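Local atomic coordinates of selenium-binding protein (Sulfolobus tokodaii, PDB entry 2ECE), a protein that is of unknown function but folds as a beta propeller and belongs to a family thought to bind selenium. Residues C32-G36 with T37-R41; K114-P117 with R118-K121. All coordinates share one frame; numbering follows the deposited sequence.

Interaction 1: C32-G36 with T37-R41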
loop_
_atom_site.group_PDB
_atom_site.type_symbol
_atom_site.label_atom_id
_atom_site.label_comp_id
_atom_site.label_asym_id
_atom_site.label_seq_id
_atom_site.Cartn_x
_atom_site.Cartn_y
_atom_site.Cartn_z
ATOM N N CYS A 32 9.110 3.737 8.407
ATOM C CA CYS A 32 10.449 4.099 7.931
ATOM C C CYS A 32 11.449 2.964 8.129
ATOM O O CYS A 32 11.341 2.198 9.080
ATOM C CB CYS A 32 10.941 5.350 8.659
ATOM S SG CYS A 32 9.967 6.820 8.267
ATOM N N LEU A 33 12.438 2.873 7.246
ATOM C CA LEU A 33 13.407 1.795 7.342
ATOM C C LEU A 33 14.856 2.165 7.019
ATOM O O LEU A 33 15.125 3.089 6.252
ATOM C CB LEU A 33 12.984 0.652 6.417
ATOM C CG LEU A 33 12.837 1.049 4.937
ATOM C CD1 LEU A 33 13.096 -0.157 4.055
ATOM C CD2 LEU A 33 11.441 1.617 4.687
ATOM N N TYR A 34 15.777 1.423 7.623
ATOM C CA TYR A 34 17.206 1.584 7.382
ATOM C C TYR A 34 17.648 0.313 6.654
ATOM O O TYR A 34 18.788 0.200 6.195
ATOM C CB TYR A 34 17.966 1.737 8.701
ATOM C CG TYR A 34 17.950 3.150 9.248
ATOM C CD1 TYR A 34 18.581 4.190 8.561
ATOM C CD2 TYR A 34 17.304 3.452 10.446
ATOM C CE1 TYR A 34 18.565 5.496 9.056
ATOM C CE2 TYR A 34 17.284 4.754 10.947
ATOM C CZ TYR A 34 17.915 5.765 10.248
ATOM O OH TYR A 34 17.908 7.046 10.740
ATOM N N THR A 35 16.726 -0.642 6.556
ATOM C CA THR A 35 16.991 -1.902 5.875
ATOM C C THR A 35 17.325 -1.593 4.417
ATOM O O THR A 35 16.540 -0.955 3.715
ATOM C CB THR A 35 15.758 -2.837 5.919
ATOM O OG1 THR A 35 15.373 -3.069 7.278
ATOM C CG2 THR A 35 16.081 -4.166 5.276
ATOM N N GLY A 36 18.500 -2.025 3.968
ATOM C CA GLY A 36 18.898 -1.778 2.593
ATOM C C GLY A 36 19.742 -0.525 2.395
ATOM O O GLY A 36 20.238 -0.269 1.293
ATOM N N THR A 37 19.915 0.255 3.457
ATOM C CA THR A 37 20.699 1.483 3.373
ATOM C C THR A 37 22.145 1.261 3.782
ATOM O O THR A 37 22.999 2.116 3.552
ATOM C CB THR A 37 20.145 2.564 4.297
ATOM O OG1 THR A 37 20.301 2.135 5.656
ATOM C CG2 THR A 37 18.668 2.829 3.985
ATOM N N GLY A 38 22.412 0.122 4.406
ATOM C CA GLY A 38 23.762 -0.163 4.847
ATOM C C GLY A 38 23.992 0.377 6.242
ATOM O O GLY A 38 25.068 0.207 6.814
ATOM N N ILE A 39 22.978 1.032 6.795
ATOM C CA ILE A 39 23.071 1.591 8.137
ATOM C C ILE A 39 22.525 0.601 9.153
ATOM O O ILE A 39 21.381 0.155 9.051
ATOM C CB ILE A 39 22.306 2.918 8.219
ATOM C CG1 ILE A 39 23.021 3.955 7.353
ATOM C CG2 ILE A 39 22.213 3.388 9.665
ATOM C CD1 ILE A 39 22.181 5.133 6.992
ATOM N N ASN A 40 23.355 0.261 10.133
ATOM C CA ASN A 40 22.983 -0.701 11.162
ATOM C C ASN A 40 22.129 -0.101 12.277
ATOM O O ASN A 40 22.591 0.069 13.405
ATOM C CB ASN A 40 24.251 -1.344 11.744
ATOM C CG ASN A 40 23.965 -2.637 12.485
ATOM O OD1 ASN A 40 23.189 -3.475 12.019
ATOM N ND2 ASN A 40 24.605 -2.816 13.636
ATOM N N ARG A 41 20.878 0.219 11.941
ATOM C CA ARG A 41 19.906 0.782 12.883
ATOM C C ARG A 41 18.540 0.172 12.602
ATOM O O ARG A 41 18.222 -0.161 11.467
ATOM C CB ARG A 41 19.775 2.296 12.722
ATOM C CG ARG A 41 20.901 3.125 13.277
ATOM C CD ARG A 41 20.547 4.595 13.104
ATOM N NE ARG A 41 21.727 5.452 13.042
ATOM C CZ ARG A 41 21.704 6.715 12.629
ATOM N NH1 ARG A 41 20.561 7.266 12.242
ATOM N NH2 ARG A 41 22.823 7.429 12.596
HETATM O O HOH W 1 16.845 -1.978 10.085
#
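Tyr34 and Arg41 lie against each other across a tight loop: the tyrosine ring is a surface on which Ile39 and Arg41 pack, while its own carbonyl holds the turn. The arginine comes in over one face of the ring. Its CD stands 4.2 Å from the centroid of the Tyr34 ring, 24° off the normal, a CH-pi contact displaced toward the rim, while CB of Arg41 lies 3.6 Å from CD2 of Tyr34. Extended from CG to NE, the Arg41 chain passes obliquely over the ring from the CD2/CE2 side and brings NH1 to the hydroxyl, a weak, strongly bent hydrogen bond of 3.1 Å to Tyr34 OH. The guanidinium is turned 74° from the ring plane and meets the hydroxyl with its edge. Ile39 adds an oblique apolar contact, CG2 to Tyr34 CD1 at 3.9 Å. A leucine in place of Tyr34 would probably leave the Arg41 chain without its flat support and its NH1 without the phenol oxygen.

Tyr34 O accepts from both Thr37 OG1, at 2.5 Å and only slightly tilted from the carbonyl plane, and Thr37 N, at 3.0 Å and well above it. With chi1 at 65°, OG1 sits between the threonine's own N and carbonyl carbon, from where it also accepts from Ile39 N at 3.1 Å, completing an ST turn. Asp43 receives Tyr34 N and Thr35 OG1, and Asn407 of helix 403-409 donates to Gly36 O. The loop leaves strand 27-33 beside Arg443 of strand 443-449 and leads back into strand 44-49.

Interaction 2: K114-P117 with R118-K121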
loop_
_atom_site.group_PDB
_atom_site.type_symbol
_atom_site.label_atom_id
_atom_site.label_comp_id
_atom_site.label_asym_id
_atom_site.label_seq_id
_atom_site.Cartn_x
_atom_site.Cartn_y
_atom_site.Cartn_z
ATOM N N LYS A 114 -2.641 5.338 22.325
ATOM C CA LYS A 114 -3.315 6.000 23.436
ATOM C C LYS A 114 -2.489 5.843 24.714
ATOM O O LYS A 114 -1.774 4.854 24.880
ATOM C CB LYS A 114 -4.722 5.412 23.643
ATOM C CG LYS A 114 -5.677 5.683 22.479
ATOM C CD LYS A 114 -7.088 5.188 22.765
ATOM C CE LYS A 114 -7.989 5.318 21.531
ATOM N NZ LYS A 114 -8.112 6.725 21.049
ATOM N N PRO A 115 -2.597 6.808 25.645
ATOM C CA PRO A 115 -3.443 8.003 25.583
ATOM C C PRO A 115 -2.861 9.193 24.814
ATOM O O PRO A 115 -3.553 10.193 24.618
ATOM C CB PRO A 115 -3.653 8.331 27.053
ATOM C CG PRO A 115 -2.307 8.036 27.618
ATOM C CD PRO A 115 -1.969 6.698 26.976
ATOM N N ASN A 116 -1.600 9.096 24.391
ATOM C CA ASN A 116 -0.963 10.185 23.654
ATOM C C ASN A 116 -0.618 9.764 22.225
ATOM O O ASN A 116 0.388 9.090 21.994
ATOM C CB ASN A 116 0.308 10.635 24.373
ATOM C CG ASN A 116 0.906 11.891 23.761
ATOM O OD1 ASN A 116 1.957 12.368 24.199
ATOM N ND2 ASN A 116 0.235 12.439 22.747
ATOM N N PRO A 117 -1.435 10.184 21.247
ATOM C CA PRO A 117 -1.242 9.858 19.829
ATOM C C PRO A 117 0.092 10.343 19.276
ATOM O O PRO A 117 0.611 9.782 18.309
ATOM C CB PRO A 117 -2.424 10.556 19.141
ATOM C CG PRO A 117 -3.428 10.737 20.240
ATOM C CD PRO A 117 -2.567 11.108 21.412
ATOM N N ARG A 118 0.635 11.395 19.884
ATOM C CA ARG A 118 1.912 11.958 19.452
ATOM C C ARG A 118 3.098 11.120 19.920
ATOM O O ARG A 118 4.221 11.307 19.444
ATOM C CB ARG A 118 2.062 13.396 19.962
ATOM C CG ARG A 118 1.076 14.374 19.351
ATOM C CD ARG A 118 1.145 15.740 20.035
ATOM N NE ARG A 118 2.363 16.481 19.712
ATOM C CZ ARG A 118 2.540 17.194 18.604
ATOM N NH1 ARG A 118 1.581 17.273 17.696
ATOM N NH2 ARG A 118 3.682 17.841 18.408
ATOM N N GLU A 119 2.855 10.203 20.852
ATOM C CA GLU A 119 3.927 9.350 21.353
ATOM C C GLU A 119 3.444 7.922 21.546
ATOM O O GLU A 119 3.226 7.477 22.675
ATOM C CB GLU A 119 4.482 9.876 22.681
ATOM C CG GLU A 119 5.778 9.183 23.081
ATOM C CD GLU A 119 6.454 9.814 24.283
ATOM O OE1 GLU A 119 6.216 11.014 24.547
ATOM O OE2 GLU A 119 7.242 9.112 24.954
ATOM N N PRO A 120 3.270 7.183 20.439
ATOM C CA PRO A 120 2.807 5.793 20.500
ATOM C C PRO A 120 3.885 4.937 21.156
ATOM O O PRO A 120 5.062 5.289 21.106
ATOM C CB PRO A 120 2.613 5.424 19.025
ATOM C CG PRO A 120 2.489 6.771 18.323
ATOM C CD PRO A 120 3.495 7.601 19.045
ATOM N N LYS A 121 3.487 3.824 21.763
ATOM C CA LYS A 121 4.444 2.932 22.413
ATOM C C LYS A 121 4.191 1.478 22.033
ATOM O O LYS A 121 3.045 1.050 21.938
ATOM C CB LYS A 121 4.354 3.072 23.938
ATOM C CG LYS A 121 4.899 4.385 24.499
ATOM C CD LYS A 121 4.683 4.460 26.007
ATOM C CE LYS A 121 5.301 5.708 26.626
ATOM N NZ LYS A 121 6.793 5.686 26.619
#
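Asn116 holds CG anti to its own backbone N (chi1 -172°), which carries the amide forward along the turn to Arg118 and Glu119. Arg118 makes the opposite choice, with CG beside N and anti to the carbonyl carbon, and a bend at chi3 of 72° then takes its guanidinium off to partners beyond the turn. The two side chains therefore meet near the root of the arginine: the terminal amide group of Asn116 lies against the start of the Arg118 side chain, beside CB, with CG slightly farther off. On the next residue, CB of Glu119 comes alongside the same amide group, and the carboxylate plane is turned well away from that of the amide.

What fixes the chain reversal is the backbone. Glu119 N donates to Asn116 O at 2.9 Å, with an N-H...O angle of 155°, the closing bond of a type I beta turn in which Pro117 and Arg118 occupy the two central positions. Pro117 suits the first of these, since its ring restricts phi to near what that position of a type I turn needs. Past the turn, CG of Pro120 packs 3.5 Å from Pro117 O. A long salt bridge of 3.8 Å joins Lys121 NZ to Glu119 OE2.

The hairpin loop connects strand 108-112 to strand 121-126 and leans on the adjoining sheet. Arg118 reaches Asp49 in a salt bridge and Thr56 by a hydrogen bond, Tyr29 OH bonds to Pro117 O, and Pro120 packs on His62 and Val64 of strand 60-65.

Read from the N terminus, the two contacts come in series, with neither nesting nor crossing: interaction 1 is complete before interaction 2 begins. Interaction 1 shapes the connection between strands 27-33 and 44-49 of one four-stranded antiparallel sheet of the propeller, a sheet that strand 443-449 from near the C terminus completes. Interaction 2 reverses the chain between strands 108-112 and 121-126 of the following sheet. The nearest atoms of interaction 1 and interaction 2 are about 12 Å apart, so they do not touch. Strand 27-33 nevertheless relates them, since it runs into the first loop while Leu27 and Tyr29 meet the second, so the second loop rests on the sheet that carries the first.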